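Local atomic coordinates of putative metal binding protein RUMGNA_00854 (Ruminococcus gnavus, PDB entry 3U7Z), a protein that binds calcium ions, though its biological role is not known. Residues N40-E45 with T54-E59. Residues are numbered along the deposited sequence; the frame is centred on the assembly and turned at random.
With CA (calcium ion), chain D; CA (calcium ion), chain C; CA (calcium ion), chain F; EDO (1,2-ethanediol), chain K.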
loop_
_atom_site.group_PDB
_atom_site.type_symbol
_atom_site.label_atom_id
_atom_site.label_comp_id
_atom_site.label_asym_id
_atom_site.label_seq_id
_atom_site.Cartn_x
_atom_site.Cartn_y
_atom_site.Cartn_z
ATOM N N ASN A 40 -8.420 -2.378 -7.639
ATOM C CA ASN A 40 -9.110 -1.599 -6.641
ATOM C C ASN A 40 -8.851 -2.098 -5.201
ATOM O O ASN A 40 -9.755 -2.189 -4.393
ATOM C CB ASN A 40 -10.595 -1.447 -6.968
ATOM C CG ASN A 40 -11.232 -0.331 -6.212
ATOM O OD1 ASN A 40 -10.556 0.512 -5.649
ATOM N ND2 ASN A 40 -12.515 -0.313 -6.179
ATOM N N LEU A 41 -7.597 -2.341 -4.888
ATOM C CA LEU A 41 -7.233 -2.835 -3.535
ATOM C C LEU A 41 -7.173 -1.720 -2.496
ATOM O O LEU A 41 -7.187 -1.992 -1.328
ATOM C CB LEU A 41 -5.900 -3.571 -3.589
ATOM C CG LEU A 41 -5.366 -4.250 -2.314
ATOM C CD1 LEU A 41 -6.356 -5.331 -1.837
ATOM C CD2 LEU A 41 -3.982 -4.807 -2.584
ATOM N N VAL A 42 -7.078 -0.482 -2.950
ATOM C CA VAL A 42 -7.026 0.671 -2.089
ATOM C C VAL A 42 -7.949 1.764 -2.586
ATOM O O VAL A 42 -8.377 1.757 -3.761
ATOM C CB VAL A 42 -5.612 1.268 -2.031
ATOM C CG1 VAL A 42 -4.541 0.219 -1.563
ATOM C CG2 VAL A 42 -5.192 1.911 -3.324
ATOM N N ASP A 43 -8.303 2.663 -1.691
ATOM C CA ASP A 43 -8.886 3.962 -2.064
ATOM C C ASP A 43 -7.999 5.024 -1.460
ATOM O O ASP A 43 -7.562 4.915 -0.305
ATOM C CB ASP A 43 -10.313 4.128 -1.560
ATOM C CG ASP A 43 -11.372 3.642 -2.487
ATOM O OD1 ASP A 43 -11.132 3.111 -3.570
ATOM O OD2 ASP A 43 -12.549 3.828 -2.072
ATOM N N GLY A 44 -7.725 6.055 -2.266
ATOM C CA GLY A 44 -6.983 7.158 -1.809
ATOM C C GLY A 44 -7.392 8.440 -2.421
ATOM O O GLY A 44 -8.093 8.468 -3.411
ATOM N N GLU A 45 -6.901 9.500 -1.829
ATOM C CA GLU A 45 -7.168 10.844 -2.329
ATOM C C GLU A 45 -5.839 11.494 -2.763
ATOM O O GLU A 45 -4.803 11.357 -2.102
ATOM C CB GLU A 45 -7.805 11.643 -1.173
ATOM C CG GLU A 45 -8.126 13.037 -1.466
ATOM C CD GLU A 45 -8.579 13.938 -0.298
ATOM O OE1 GLU A 45 -8.331 13.628 0.915
ATOM O OE2 GLU A 45 -9.134 15.032 -0.679
ATOM N N THR A 54 -6.599 5.863 2.362
ATOM C CA THR A 54 -7.556 5.817 3.452
ATOM C C THR A 54 -8.107 4.408 3.687
ATOM O O THR A 54 -8.447 4.074 4.805
ATOM C CB THR A 54 -8.709 6.853 3.169
ATOM O OG1 THR A 54 -9.274 6.549 1.905
ATOM C CG2 THR A 54 -8.150 8.300 3.243
ATOM N N THR A 55 -8.249 3.630 2.623
ATOM C CA THR A 55 -8.859 2.312 2.692
ATOM C C THR A 55 -7.983 1.333 1.965
ATOM O O THR A 55 -7.534 1.610 0.848
ATOM C CB THR A 55 -10.262 2.295 2.057
ATOM O OG1 THR A 55 -11.071 3.259 2.702
ATOM C CG2 THR A 55 -10.954 0.918 2.112
ATOM N N VAL A 56 -7.722 0.185 2.612
ATOM C CA VAL A 56 -6.995 -0.894 1.981
ATOM C C VAL A 56 -7.736 -2.201 2.246
ATOM O O VAL A 56 -8.064 -2.504 3.382
ATOM C CB VAL A 56 -5.544 -1.031 2.550
ATOM C CG1 VAL A 56 -4.798 -2.106 1.818
ATOM C CG2 VAL A 56 -4.804 0.308 2.404
ATOM N N ASP A 57 -8.053 -2.936 1.183
ATOM C CA ASP A 57 -8.660 -4.249 1.317
ATOM C C ASP A 57 -9.873 -4.156 2.214
ATOM O O ASP A 57 -10.006 -4.943 3.123
ATOM C CB ASP A 57 -7.644 -5.301 1.780
ATOM C CG ASP A 57 -8.164 -6.709 1.783
ATOM O OD1 ASP A 57 -8.973 -7.093 0.895
ATOM O OD2 ASP A 57 -7.712 -7.482 2.686
ATOM N N GLU A 58 -10.745 -3.185 1.942
ATOM C CA GLU A 58 -12.010 -2.982 2.644
ATOM C C GLU A 58 -11.917 -2.623 4.101
ATOM O O GLU A 58 -12.888 -2.754 4.814
ATOM C CB GLU A 58 -12.942 -4.173 2.436
ATOM C CG GLU A 58 -13.188 -4.469 0.986
ATOM C CD GLU A 58 -14.167 -5.600 0.805
ATOM O OE1 GLU A 58 -14.137 -6.586 1.593
ATOM O OE2 GLU A 58 -14.951 -5.533 -0.167
ATOM N N GLU A 59 -10.788 -2.078 4.513
ATOM C CA GLU A 59 -10.650 -1.524 5.835
ATOM C C GLU A 59 -10.201 -0.070 5.775
ATOM O O GLU A 59 -9.172 0.282 5.195
ATOM C CB GLU A 59 -9.635 -2.322 6.701
ATOM C CG GLU A 59 -9.537 -1.744 8.099
ATOM C CD GLU A 59 -8.732 -2.544 9.087
ATOM O OE1 GLU A 59 -7.823 -3.226 8.658
ATOM O OE2 GLU A 59 -8.971 -2.475 10.326
HETATM CA CA CA D . -9.725 2.705 -5.476
HETATM CA CA CA C . -13.470 3.923 -4.360
HETATM CA CA CA F . -10.504 -7.993 -0.334
HETATM C C1 EDO K . -11.142 -0.011 -2.388
HETATM O O1 EDO K . -12.549 0.175 -2.156
HETATM C C2 EDO K . -10.429 -0.586 -1.168
HETATM O O2 EDO K . -10.883 -1.794 -0.521
HETATM O O HOH W 1 -11.803 -7.473 1.906
HETATM O O HOH W 2 -14.805 1.930 -4.958
HETATM O O HOH W 3 -15.263 4.748 -2.970
HETATM O O HOH W 4 -9.568 -7.475 -2.571
#
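A beta hairpin with calcium bound at strand 42-45 and just past strand 52-56 pairs D43 with T54 and T55 in a classic beta bulge. D43 O accepts hydrogen bonds from the amides of both threonines, T54 N at 3.0 Å in the carbonyl plane and T55 N at a longer 3.3 Å, tilted slightly from it. The reverse bond, D43 N to T55 O at 2.9 Å, completes the hydrogen-bonded pair, and V42 CA adds a CH···O contact to the same T55 O. Next to this pair, V42 and V56 form a non-hydrogen-bonded pair whose side chains run alongside each other in the same direction, V42 CG1 meeting V56 CG2 at 4.0 Å; both rest on L95 of strand 92-99, on the buried face. The hairpin continues past the strands: D57 N reaches L41 O at 2.8 Å almost head-on, N-H···O 169°. With CG anti to the backbone N (chi1 -176°), L41 brings CD1 to 3.8 Å from D57 CB, beside F23 and F25 of strand 20-27.

On the opposite face, D43 CB packs against T55 CB, while the D43 carboxylate serves two calcium ions. One is held through both oxygens, with two waters; the other shares OD1 with V42 O, at 2.4 Å, and with N40 and E37, linking the end of helix 32-38 to the strand. D57 OD1 binds a third calcium at 2.2 Å, its OD2 being held by H15. A 1,2-ethanediol, probably from the crystallisation liquor, takes a hydrogen bond from E58 N at its O2. The type I' turn V56-E59 then leads into strand 59-60, making a small three-stranded antiparallel meander, here with a bulged edge pairing, in a DUF4430 domain of the ubiquitin clan.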